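Local coordinates for protein Bd3459 (Bdellovibrio bacteriovorus, PDB 5CEC) that probably cleaves peptidoglycan peptides as a serine peptidase of the D-Ala-D-Ala carboxypeptidase family, and is bound by the ankyrin-repeat immunity protein Bd3460, at residues C45-A49 with E377-A381; K245-N249 with Y421-P426; M332-K337 with M350-A356; S372-I378 with N413-I419; F380-M384 with Q401-V406. The protein carries 1 engineered substitution. All coordinates share one frame; numbering follows the deposited sequence.

Contact 1. Residues C45-A49 with E377-A381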
# COMPACT_ATOMS: atom_id res chain seq x y z
N CYS A 45 6.75 19.55 5.99
CA CYS A 45 6.13 20.79 5.55
C CYS A 45 4.59 20.60 5.54
O CYS A 45 4.08 19.48 5.55
CB CYS A 45 6.73 21.30 4.18
SG CYS A 45 6.60 20.05 2.88
N HIS A 46 3.87 21.71 5.52
CA HIS A 46 2.42 21.68 5.48
C HIS A 46 1.86 22.98 4.89
O HIS A 46 2.54 23.99 4.85
CB HIS A 46 1.85 21.44 6.87
CG HIS A 46 2.02 22.57 7.83
ND1 HIS A 46 3.15 22.75 8.58
CD2 HIS A 46 1.19 23.60 8.13
CE1 HIS A 46 2.99 23.81 9.35
NE2 HIS A 46 1.82 24.36 9.08
N MET A 47 0.59 22.96 4.47
CA MET A 47 -0.05 24.18 3.99
C MET A 47 -1.55 23.98 4.11
O MET A 47 -2.06 22.95 3.65
CB MET A 47 0.30 24.47 2.52
CG MET A 47 -0.22 25.80 2.03
SD MET A 47 0.14 26.07 0.30
CE MET A 47 -1.21 25.04 -0.32
N ALA A 48 -2.28 24.97 4.65
CA ALA A 48 -3.75 24.88 4.65
C ALA A 48 -4.24 24.89 3.20
O ALA A 48 -3.74 25.67 2.38
CB ALA A 48 -4.35 26.04 5.42
N ALA A 49 -5.23 24.07 2.89
CA ALA A 49 -5.74 23.95 1.50
C ALA A 49 -6.32 25.24 0.96
O ALA A 49 -6.23 25.54 -0.25
CB ALA A 49 -6.78 22.84 1.43
N GLU A 377 -8.92 21.61 6.03
CA GLU A 377 -8.11 20.62 5.36
C GLU A 377 -6.70 21.16 5.26
O GLU A 377 -6.49 22.28 4.81
CB GLU A 377 -8.65 20.37 3.96
CG GLU A 377 -7.84 19.40 3.12
CD GLU A 377 -8.27 19.31 1.65
OE1 GLU A 377 -9.09 20.11 1.17
OE2 GLU A 377 -7.76 18.42 0.96
N ILE A 378 -5.72 20.38 5.70
CA ILE A 378 -4.32 20.78 5.67
C ILE A 378 -3.51 19.73 4.92
O ILE A 378 -3.55 18.54 5.26
CB ILE A 378 -3.75 20.98 7.07
CG1 ILE A 378 -4.61 21.91 7.91
CG2 ILE A 378 -2.30 21.48 7.01
CD1 ILE A 378 -4.20 21.95 9.34
N TYR A 379 -2.73 20.15 3.92
CA TYR A 379 -1.79 19.24 3.25
C TYR A 379 -0.51 19.10 4.06
O TYR A 379 -0.05 20.05 4.70
CB TYR A 379 -1.39 19.79 1.86
CG TYR A 379 -2.56 20.08 0.95
CD1 TYR A 379 -3.50 19.10 0.66
CD2 TYR A 379 -2.75 21.35 0.39
CE1 TYR A 379 -4.58 19.36 -0.16
CE2 TYR A 379 -3.82 21.61 -0.43
CZ TYR A 379 -4.75 20.63 -0.69
OH TYR A 379 -5.84 20.90 -1.50
N PHE A 380 0.07 17.90 4.05
CA PHE A 380 1.33 17.69 4.74
C PHE A 380 2.21 16.71 3.99
O PHE A 380 1.72 15.91 3.20
CB PHE A 380 1.07 17.16 6.17
CG PHE A 380 0.63 15.72 6.20
CD1 PHE A 380 1.57 14.71 6.23
CD2 PHE A 380 -0.72 15.38 6.12
CE1 PHE A 380 1.17 13.38 6.20
CE2 PHE A 380 -1.11 14.07 6.07
CZ PHE A 380 -0.17 13.08 6.12
N ALA A 381 3.49 16.78 4.28
CA ALA A 381 4.45 15.76 3.86
C ALA A 381 5.54 15.63 4.90
O ALA A 381 6.03 16.65 5.42
CB ALA A 381 5.03 16.01 2.50
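C45 and A381 pair in an antiparallel ladder between strands 40-48 and 376-385, whose short axes lie 4.6 Å apart. Backbone bonds come first. C45 and A381 form a hydrogen-bonded pair, N to O in both directions, and M47 and Y379 form the next, with Y379 N giving its hydrogen to M47 O at 2.9 Å. Just past the strand end, A49 N still reaches E377 O (2.9 Å, nearly straight at 173°). In the non-hydrogen-bonded pair H46-F380, the CA of H46 comes within 3.1 Å of Y379 O, a CA-H...O contact.

Apolar contacts gather on the face of C45, M47, Y379 and A381. M47 and Y379 run side by side, and the bend at chi3 (79°) of M47 brings its CE within 4.1 Å of Y379 CD2. Farther along the ring, A49 CB lies 3.7 Å from Y379 CZ. Helix 307-322 covers this face: C45 is disulfide-bonded to C307, and Y379 OH is hydrogen-bonded to D318.

The N-terminal strand is thus tied into the sheet by backbone bonds and to the covering helix by a covalent link, with C45, M47, Y379 and A381 buried between them.

Contact 2. Residues K245-N249 with Y421-P426; sequences KRMNN and YTEQLP. With SO4 (sulfate ion), chain D.
The backbones come nearest where R246, on helix 240-250, faces P426 in an irregular run of chain, with 5.7 Å between their CA atoms. The proline ring lies against the helix, its CB 4.1 Å from R246 CB and its CG 4.0 Å from N249 ND2. That same ND2 hands a hydrogen to a water (2.9 Å), which in turn donates to Q424 O, so one solvent molecule ties helix to loop.

K245 makes the polar join. Its chain, kinked at chi2 (79°) and extended beyond, runs past Q424 at about a right angle, CD 3.5 Å from Q424 OE1, and ends with NZ donating to Y421 OH at 3.0 Å. Lysine and tyrosine come from opposite directions. The hydroxyl also takes the backbone N-H of Q424 (3.1 Å), which helps hold it against the loop's own backbone; D338 is a further partner of both Y421 OH and K245 NZ, and the ammonium also reaches the carbonyls of S329 and M332. The shared carboxylate of D338 would favour a charged lysine.

R246 swings outward: NH1 and NH2 hold two oxygens of a sulfate, probably from the crystallisation liquor, NH1 to O2 at 178°, while NE pairs with E152.

On the helix's other flank M247 and N248 touch K73 of a probable SxxK motif. A helix packed beside the SxxK helix and leading into a likely SxN serine, S251, is an arrangement expected of the penicillin-binding protein fold; here the loop after helix 394-411 packs on it through P426 and Y421.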
# COMPACT_ATOMS: atom_id res chain seq x y z
N LYS A 245 -7.11 4.27 -6.63
CA LYS A 245 -7.44 3.92 -5.25
C LYS A 245 -6.80 2.58 -4.87
O LYS A 245 -6.19 2.46 -3.79
CB LYS A 245 -8.95 3.85 -5.05
CG LYS A 245 -9.42 3.59 -3.63
CD LYS A 245 -9.39 4.81 -2.76
CE LYS A 245 -9.71 4.44 -1.31
NZ LYS A 245 -9.82 5.61 -0.40
N ARG A 246 -6.96 1.57 -5.73
CA ARG A 246 -6.35 0.26 -5.46
C ARG A 246 -4.83 0.42 -5.32
O ARG A 246 -4.22 -0.08 -4.37
CB ARG A 246 -6.69 -0.72 -6.56
CG ARG A 246 -6.17 -2.12 -6.34
CD ARG A 246 -6.70 -2.76 -5.08
NE ARG A 246 -6.51 -4.21 -5.10
CZ ARG A 246 -6.62 -5.00 -4.04
NH1 ARG A 246 -6.78 -4.52 -2.81
NH2 ARG A 246 -6.53 -6.30 -4.23
N MET A 247 -4.22 1.15 -6.27
CA MET A 247 -2.76 1.34 -6.25
C MET A 247 -2.30 1.98 -4.94
O MET A 247 -1.30 1.55 -4.35
CB MET A 247 -2.37 2.22 -7.42
CG MET A 247 -0.90 2.57 -7.45
SD MET A 247 -0.47 3.73 -8.78
CE MET A 247 -1.15 5.24 -8.17
N ASN A 248 -2.98 3.05 -4.55
CA ASN A 248 -2.58 3.82 -3.38
C ASN A 248 -3.00 3.18 -2.05
O ASN A 248 -2.47 3.55 -1.01
CB ASN A 248 -3.04 5.26 -3.50
CG ASN A 248 -2.28 6.01 -4.55
OD1 ASN A 248 -1.08 5.76 -4.74
ND2 ASN A 248 -2.96 6.91 -5.26
N ASN A 249 -3.92 2.21 -2.09
CA ASN A 249 -4.24 1.43 -0.89
C ASN A 249 -3.11 0.41 -0.64
O ASN A 249 -2.61 0.30 0.49
CB ASN A 249 -5.55 0.65 -1.04
CG ASN A 249 -6.79 1.45 -0.71
OD1 ASN A 249 -6.73 2.57 -0.23
ND2 ASN A 249 -7.95 0.86 -1.01
N TYR A 421 -16.66 9.85 4.19
CA TYR A 421 -16.02 8.75 3.49
C TYR A 421 -16.63 7.43 3.93
O TYR A 421 -16.74 7.17 5.12
CB TYR A 421 -14.50 8.70 3.76
CG TYR A 421 -13.84 7.57 2.99
CD1 TYR A 421 -13.80 7.59 1.62
CD2 TYR A 421 -13.34 6.44 3.65
CE1 TYR A 421 -13.25 6.54 0.89
CE2 TYR A 421 -12.79 5.37 2.93
CZ TYR A 421 -12.77 5.43 1.55
OH TYR A 421 -12.26 4.42 0.79
N THR A 422 -16.95 6.58 2.95
CA THR A 422 -17.35 5.21 3.19
C THR A 422 -16.32 4.34 2.46
O THR A 422 -16.01 4.58 1.30
CB THR A 422 -18.78 4.96 2.66
OG1 THR A 422 -19.68 5.83 3.34
CG2 THR A 422 -19.19 3.52 2.93
N GLU A 423 -15.79 3.33 3.17
CA GLU A 423 -14.77 2.44 2.61
C GLU A 423 -15.18 1.90 1.26
O GLU A 423 -16.25 1.26 1.12
CB GLU A 423 -14.48 1.28 3.56
CG GLU A 423 -13.34 0.37 3.13
CD GLU A 423 -13.05 -0.69 4.16
OE1 GLU A 423 -13.97 -1.04 4.90
OE2 GLU A 423 -11.93 -1.18 4.21
N GLN A 424 -14.29 2.07 0.29
CA GLN A 424 -14.52 1.63 -1.08
C GLN A 424 -13.96 0.22 -1.28
O GLN A 424 -13.12 -0.25 -0.50
CB GLN A 424 -13.89 2.65 -2.03
CG GLN A 424 -14.53 4.04 -1.89
CD GLN A 424 -13.88 5.09 -2.75
OE1 GLN A 424 -12.88 4.84 -3.39
NE2 GLN A 424 -14.45 6.29 -2.76
N LEU A 425 -14.47 -0.49 -2.29
CA LEU A 425 -14.00 -1.80 -2.65
C LEU A 425 -13.54 -1.76 -4.09
O LEU A 425 -14.27 -2.13 -5.00
CB LEU A 425 -15.12 -2.82 -2.45
CG LEU A 425 -14.75 -4.29 -2.60
CD1 LEU A 425 -13.69 -4.69 -1.57
CD2 LEU A 425 -16.02 -5.15 -2.43
N PRO A 426 -12.28 -1.32 -4.32
CA PRO A 426 -11.85 -1.12 -5.68
C PRO A 426 -11.49 -2.44 -6.36
O PRO A 426 -10.64 -3.19 -5.85
CB PRO A 426 -10.65 -0.17 -5.52
CG PRO A 426 -10.13 -0.45 -4.15
CD PRO A 426 -11.32 -0.83 -3.34
S SO4 D . -6.88 -7.80 -0.80
O1 SO4 D . -7.44 -8.61 0.30
O2 SO4 D . -6.97 -6.35 -0.46
O3 SO4 D . -7.50 -8.08 -2.11
O4 SO4 D . -5.42 -8.09 -0.87
O HOH W 1 -10.70 1.04 0.03

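Contact 3. Residues M332-K337 with M350-A356; sequences MAVAAK and MAGSTTA
The edge of the main antiparallel sheet is made here, where A333 and V334, a short and weakly bonded strand, lie along T355 and A356 at the start of strand 354-361. A356 N donates to A333 O and A335 N to T354 O, both at 2.8 Å. On the other side of the A333-A356 pair a water stands between the chains, accepting from A333 N and donating to A356 O. At the other end the chains are already turning, yet G352 N still reaches A335 O (2.9 Å).

Side chains fill in round this ladder. V334 and T355 form a non-hydrogen-bonded pair; T355 CG2, placed anti to the backbone N (OG1 has chi1 -52°), turns toward M332 and lies 3.7 Å from its CB. The M332 chain then bends at chi3, setting CE 3.9 Å from the backbone carbon of A356. A335 CB sits 3.4 Å from M350 O, and the methyls of A336 and A351 touch at 3.5 Å. A336 and G352 both have positive phi, where the chains leave extended geometry.

A333 also packs on N249, which joins this edge to helix 240-250. Strand 354-361 goes on into K357, probably the lysine of a K(T/S)G motif; such a strand, beside the SxxK helix, is a hallmark of penicillin-binding proteins and beta-lactamases.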
# COMPACT_ATOMS: atom_id res chain seq x y z
N MET A 332 -6.80 8.04 -2.81
CA MET A 332 -5.79 7.79 -1.78
C MET A 332 -6.46 7.25 -0.53
O MET A 332 -7.67 7.41 -0.35
CB MET A 332 -5.03 9.06 -1.37
CG MET A 332 -4.04 9.51 -2.41
SD MET A 332 -3.40 11.17 -2.12
CE MET A 332 -2.52 10.86 -0.60
N ALA A 333 -5.68 6.51 0.26
CA ALA A 333 -6.22 5.74 1.38
C ALA A 333 -6.56 6.64 2.56
O ALA A 333 -5.87 7.63 2.83
CB ALA A 333 -5.20 4.72 1.81
N VAL A 334 -7.58 6.25 3.30
CA VAL A 334 -8.07 6.96 4.48
C VAL A 334 -7.70 6.16 5.73
O VAL A 334 -8.05 4.97 5.88
CB VAL A 334 -9.58 7.21 4.41
CG1 VAL A 334 -10.05 7.96 5.64
CG2 VAL A 334 -9.92 7.99 3.15
N ALA A 335 -6.96 6.83 6.61
CA ALA A 335 -6.48 6.20 7.83
C ALA A 335 -7.62 5.57 8.62
O ALA A 335 -8.66 6.22 8.87
CB ALA A 335 -5.81 7.22 8.71
N ALA A 336 -7.43 4.30 8.99
CA ALA A 336 -8.36 3.49 9.78
C ALA A 336 -9.65 3.10 9.09
O ALA A 336 -10.34 2.24 9.59
CB ALA A 336 -8.63 4.11 11.15
N LYS A 337 -10.01 3.75 8.01
CA LYS A 337 -11.25 3.43 7.29
C LYS A 337 -11.00 2.46 6.15
O LYS A 337 -11.80 1.58 5.90
CB LYS A 337 -11.85 4.73 6.73
CG LYS A 337 -12.19 5.73 7.81
CD LYS A 337 -13.52 5.40 8.48
CE LYS A 337 -14.70 5.87 7.62
NZ LYS A 337 -15.97 5.96 8.39
N MET A 350 -5.49 10.61 13.76
CA MET A 350 -5.53 10.41 12.32
C MET A 350 -6.71 9.59 11.83
O MET A 350 -7.09 9.69 10.67
CB MET A 350 -4.26 9.73 11.82
CG MET A 350 -3.03 10.64 11.88
SD MET A 350 -1.49 9.86 11.40
CE MET A 350 -1.26 8.62 12.68
N ALA A 351 -7.21 8.68 12.67
CA ALA A 351 -8.25 7.76 12.23
C ALA A 351 -9.45 8.55 11.74
O ALA A 351 -9.99 9.36 12.45
CB ALA A 351 -8.62 6.82 13.37
N GLY A 352 -9.85 8.28 10.50
CA GLY A 352 -11.02 8.90 9.90
C GLY A 352 -10.85 10.32 9.43
O GLY A 352 -11.78 10.87 8.84
N SER A 353 -9.73 10.96 9.77
CA SER A 353 -9.49 12.37 9.42
C SER A 353 -8.43 12.55 8.35
O SER A 353 -8.32 13.62 7.77
CB SER A 353 -8.99 13.12 10.66
OG SER A 353 -7.70 12.69 11.04
N THR A 354 -7.61 11.53 8.12
CA THR A 354 -6.36 11.66 7.39
C THR A 354 -6.40 10.79 6.14
O THR A 354 -6.73 9.62 6.22
CB THR A 354 -5.21 11.28 8.31
OG1 THR A 354 -5.22 12.18 9.41
CG2 THR A 354 -3.86 11.38 7.61
N THR A 355 -6.05 11.41 5.01
CA THR A 355 -5.98 10.73 3.72
C THR A 355 -4.51 10.75 3.37
O THR A 355 -3.94 11.84 3.26
CB THR A 355 -6.82 11.45 2.65
OG1 THR A 355 -8.16 11.64 3.15
CG2 THR A 355 -6.88 10.70 1.38
N ALA A 356 -3.88 9.61 3.18
CA ALA A 356 -2.40 9.61 3.12
C ALA A 356 -1.84 8.42 2.36
O ALA A 356 -2.48 7.35 2.28
CB ALA A 356 -1.80 9.66 4.51
O HOH W 2 -2.86 6.28 -0.23

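Contact 4. Residues S372-I378 with N413-I419; sequences STKNGEI and NGGPKAI. With SO4 (sulfate ion), chain F.
S372 and K417 are joined twice. K417 N donates to S372 O at 2.9 Å, and S372 OG, held anti to its own nitrogen (chi1 175°), donates to K417 O from 37° above the carbonyl plane, not on a lone pair. Next to K417, A418 N donates to O3 of a sulfate, probably from the crystallisation liquor, at 2.8 Å. Two more bonds bring the hairpin onto the loop: K374 N to G415 O (2.9 Å) and N375 N to N413 O (3.2 Å). The side-chain amides of N375 and N413 stand almost perpendicular, 89° between planes, and the bond from ND2 to OD1 is weak; N413 ND2 has a partner of its own in L409 O.

The hairpin joins strands 364-373 and 376-385 through a type I turn from T373 to G376. Its G376 O takes both T373 N and T373 OG1, the hydroxyl arriving in the carbonyl plane on a lone pair (2.8 Å). On the loop side, helix 394-411 ends in a Schellman motif, with G414 as the C-prime residue.

Van der Waals contacts are few. S372 CB presses on I419 CG2 at 3.4 Å, tighter than usual, and the methylenes of K374 run past G414 O, CE at 3.4 Å.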
# COMPACT_ATOMS: atom_id res chain seq x y z
N SER A 372 -7.87 16.43 8.00
CA SER A 372 -9.10 17.17 8.18
C SER A 372 -9.15 17.50 9.66
O SER A 372 -9.16 16.62 10.52
CB SER A 372 -10.30 16.32 7.76
OG SER A 372 -11.50 17.01 8.03
N THR A 373 -9.12 18.79 9.94
CA THR A 373 -9.08 19.32 11.31
C THR A 373 -10.27 20.23 11.58
O THR A 373 -11.00 20.60 10.66
CB THR A 373 -7.75 20.07 11.55
OG1 THR A 373 -7.78 21.36 10.91
CG2 THR A 373 -6.54 19.28 11.02
N LYS A 374 -10.46 20.61 12.85
CA LYS A 374 -11.43 21.64 13.22
C LYS A 374 -11.22 22.90 12.40
O LYS A 374 -12.19 23.53 12.02
CB LYS A 374 -11.33 21.97 14.71
CG LYS A 374 -12.40 22.92 15.25
CD LYS A 374 -12.47 22.87 16.77
CE LYS A 374 -13.01 21.53 17.28
NZ LYS A 374 -13.75 21.64 18.58
N ASN A 375 -9.97 23.25 12.11
CA ASN A 375 -9.63 24.39 11.24
C ASN A 375 -9.66 24.18 9.73
O ASN A 375 -9.44 25.16 8.99
CB ASN A 375 -8.24 24.90 11.56
CG ASN A 375 -8.14 25.52 12.93
OD1 ASN A 375 -9.14 25.71 13.63
ND2 ASN A 375 -6.92 25.86 13.32
N GLY A 376 -10.00 22.99 9.25
CA GLY A 376 -10.06 22.70 7.82
C GLY A 376 -8.99 21.72 7.35
O GLY A 376 -8.29 21.07 8.15
N GLU A 377 -8.92 21.61 6.03
CA GLU A 377 -8.11 20.62 5.36
C GLU A 377 -6.70 21.16 5.26
O GLU A 377 -6.49 22.28 4.81
CB GLU A 377 -8.65 20.37 3.96
CG GLU A 377 -7.84 19.40 3.12
CD GLU A 377 -8.27 19.31 1.65
OE1 GLU A 377 -9.09 20.11 1.17
OE2 GLU A 377 -7.76 18.42 0.96
N ILE A 378 -5.72 20.38 5.70
CA ILE A 378 -4.32 20.78 5.67
C ILE A 378 -3.51 19.73 4.92
O ILE A 378 -3.55 18.54 5.26
CB ILE A 378 -3.75 20.98 7.07
CG1 ILE A 378 -4.61 21.91 7.91
CG2 ILE A 378 -2.30 21.48 7.01
CD1 ILE A 378 -4.20 21.95 9.34
N ASN A 413 -4.32 22.27 15.19
CA ASN A 413 -5.41 22.84 14.38
C ASN A 413 -6.79 22.43 14.91
O ASN A 413 -7.75 22.25 14.13
CB ASN A 413 -5.18 22.39 12.93
CG ASN A 413 -4.09 23.19 12.27
OD1 ASN A 413 -4.35 24.30 11.84
ND2 ASN A 413 -2.88 22.67 12.25
N GLY A 414 -6.88 22.28 16.25
CA GLY A 414 -8.13 22.00 16.96
C GLY A 414 -8.65 20.59 17.00
O GLY A 414 -9.80 20.37 17.42
N GLY A 415 -7.79 19.64 16.64
CA GLY A 415 -8.14 18.24 16.65
C GLY A 415 -8.77 17.79 15.35
O GLY A 415 -9.01 18.61 14.45
N PRO A 416 -9.12 16.50 15.27
CA PRO A 416 -9.56 15.92 14.03
C PRO A 416 -11.02 16.23 13.75
O PRO A 416 -11.82 16.47 14.68
CB PRO A 416 -9.37 14.41 14.26
CG PRO A 416 -9.55 14.23 15.71
CD PRO A 416 -8.88 15.46 16.29
N LYS A 417 -11.32 16.24 12.46
CA LYS A 417 -12.69 16.26 11.98
C LYS A 417 -12.81 15.11 11.00
O LYS A 417 -12.07 15.04 10.03
CB LYS A 417 -13.03 17.59 11.32
CG LYS A 417 -14.46 17.68 10.79
CD LYS A 417 -14.74 18.99 10.08
CE LYS A 417 -16.23 19.11 9.77
NZ LYS A 417 -16.48 19.85 8.50
N ALA A 418 -13.78 14.23 11.24
CA ALA A 418 -14.00 13.08 10.38
C ALA A 418 -14.37 13.55 8.99
O ALA A 418 -15.24 14.43 8.83
CB ALA A 418 -15.08 12.18 10.95
N ILE A 419 -13.71 12.99 7.97
CA ILE A 419 -14.12 13.26 6.59
C ILE A 419 -15.36 12.46 6.23
O ILE A 419 -15.71 11.50 6.91
CB ILE A 419 -12.99 13.03 5.57
CG1 ILE A 419 -12.56 11.57 5.49
CG2 ILE A 419 -11.81 13.91 5.92
CD1 ILE A 419 -11.62 11.27 4.34
S SO4 F . -16.25 14.58 14.22
O1 SO4 F . -17.01 13.38 14.66
O2 SO4 F . -16.14 15.56 15.33
O3 SO4 F . -14.91 14.14 13.80
O4 SO4 F . -16.96 15.20 13.07

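Contact 5. Residues F380-M384 with Q401-V406; sequences FAVLM and QIKNKV
Q401 starts the face of helix 394-411 that lies over strand 376-385, N-to-C directions 151° apart and short axes 9.6 Å from each other: a helix layered on the antiparallel sheet, as in penicillin-binding proteins. Alternate strand residues F380, V382 and M384 point at it. Q401 OE1 meets the methyl end of M384, CE at 3.4 Å, the two side chains at about a right angle.

One step on, I402 is wedged between V382 and M384; its side chain and theirs run past one another, pointing opposite ways. Its CG1 lies 3.9 Å from V382 CG1 and just 3.3 Å from M384 CG, tighter than usual; M384 is bent at chi2 and chi3 (-68° and -64°), so that CE reaches Q401 and SD reaches K405.

K403 and N404 turn the other way and meet the Bd3460 chain, K403 in a salt bridge with D107 of that chain, so the helix is shared between core and partner. K405 crosses V382 and M384 with its methylenes, CE 4.2 Å from M384 SD.

Last comes V406, which meets one face of the F380 ring, its side chain at about a right angle to that of F380: CG1 stands 4.2 Å above that face, offset toward the rim, while CG2 touches F380 CE1 at 3.7 Å.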
# COMPACT_ATOMS: atom_id res chain seq x y z
N PHE A 380 0.07 17.90 4.05
CA PHE A 380 1.33 17.69 4.74
C PHE A 380 2.21 16.71 3.99
O PHE A 380 1.72 15.91 3.20
CB PHE A 380 1.07 17.16 6.17
CG PHE A 380 0.63 15.72 6.20
CD1 PHE A 380 1.57 14.71 6.23
CD2 PHE A 380 -0.72 15.38 6.12
CE1 PHE A 380 1.17 13.38 6.20
CE2 PHE A 380 -1.11 14.07 6.07
CZ PHE A 380 -0.17 13.08 6.12
N ALA A 381 3.49 16.78 4.28
CA ALA A 381 4.45 15.76 3.86
C ALA A 381 5.54 15.63 4.90
O ALA A 381 6.03 16.65 5.42
CB ALA A 381 5.03 16.01 2.50
N VAL A 382 5.88 14.39 5.22
CA VAL A 382 6.95 14.09 6.19
C VAL A 382 7.94 13.15 5.54
O VAL A 382 7.56 12.06 5.10
CB VAL A 382 6.41 13.42 7.49
CG1 VAL A 382 7.51 13.35 8.54
CG2 VAL A 382 5.19 14.14 8.03
N LEU A 383 9.20 13.60 5.48
CA LEU A 383 10.27 12.85 4.83
C LEU A 383 11.28 12.51 5.92
O LEU A 383 11.96 13.40 6.41
CB LEU A 383 10.91 13.65 3.70
CG LEU A 383 9.94 14.21 2.66
CD1 LEU A 383 10.71 15.03 1.64
CD2 LEU A 383 9.15 13.14 1.97
N MET A 384 11.34 11.24 6.33
CA MET A 384 12.32 10.79 7.34
C MET A 384 13.46 10.09 6.66
O MET A 384 13.29 9.45 5.63
CB MET A 384 11.72 9.81 8.34
CG MET A 384 10.50 10.28 9.09
SD MET A 384 10.82 11.62 10.26
CE MET A 384 11.90 10.83 11.41
N GLN A 401 7.27 7.83 14.69
CA GLN A 401 7.65 9.24 14.74
C GLN A 401 6.86 10.08 13.75
O GLN A 401 6.43 11.19 14.10
CB GLN A 401 9.15 9.43 14.54
CG GLN A 401 9.99 8.98 15.72
CD GLN A 401 11.47 9.26 15.53
OE1 GLN A 401 11.86 10.11 14.72
NE2 GLN A 401 12.29 8.60 16.31
N ILE A 402 6.66 9.58 12.53
CA ILE A 402 5.85 10.27 11.55
C ILE A 402 4.43 10.43 12.05
O ILE A 402 3.86 11.50 12.00
CB ILE A 402 5.86 9.54 10.19
CG1 ILE A 402 7.26 9.59 9.55
CG2 ILE A 402 4.81 10.15 9.26
CD1 ILE A 402 7.41 8.69 8.36
N LYS A 403 3.83 9.35 12.55
CA LYS A 403 2.46 9.41 13.04
C LYS A 403 2.31 10.45 14.13
O LYS A 403 1.34 11.22 14.14
CB LYS A 403 2.05 8.04 13.59
CG LYS A 403 1.91 6.98 12.53
CD LYS A 403 1.52 5.63 13.11
CE LYS A 403 1.37 4.56 12.04
NZ LYS A 403 1.03 3.25 12.62
N ASN A 404 3.28 10.51 15.02
CA ASN A 404 3.24 11.50 16.11
C ASN A 404 3.36 12.91 15.58
O ASN A 404 2.69 13.80 16.10
CB ASN A 404 4.28 11.18 17.19
CG ASN A 404 3.97 9.87 17.96
OD1 ASN A 404 2.89 9.31 17.85
ND2 ASN A 404 4.89 9.43 18.74
N LYS A 405 4.19 13.11 14.56
CA LYS A 405 4.32 14.47 13.97
C LYS A 405 3.01 14.90 13.28
O LYS A 405 2.57 16.07 13.39
CB LYS A 405 5.48 14.52 12.97
CG LYS A 405 6.86 14.49 13.62
CD LYS A 405 7.95 14.39 12.58
CE LYS A 405 9.31 14.18 13.18
NZ LYS A 405 9.71 15.34 14.03
N VAL A 406 2.38 13.98 12.56
CA VAL A 406 1.10 14.31 11.93
C VAL A 406 0.02 14.54 13.00
O VAL A 406 -0.79 15.47 12.89
CB VAL A 406 0.68 13.24 10.91
CG1 VAL A 406 -0.69 13.56 10.31
CG2 VAL A 406 1.76 13.15 9.84

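How the contacts relate
Strand 376-385 is the common thread: contact 4 uses its start, contact 1 its middle and contact 5 its later part, with contacts 1 and 4 sharing E377 and I378, contacts 1 and 5 F380 and A381. Contact 3, at the sheet's far edge, has its centre about 15 Å from that of contact 1 and meets it where the F380 ring packs on T354 and A356. Helix 394-411 links contacts 3 and 5 through M350. Contact 2, its centre about 22 Å from those of contacts 1 and 5, touches contact 3. Along the chain contacts 3, 4 and 5 nest inside contact 2 and contact 1 alternates with it; the loop after helix 394-411 runs from contact 4 to contact 2, near the probable catalytic motifs.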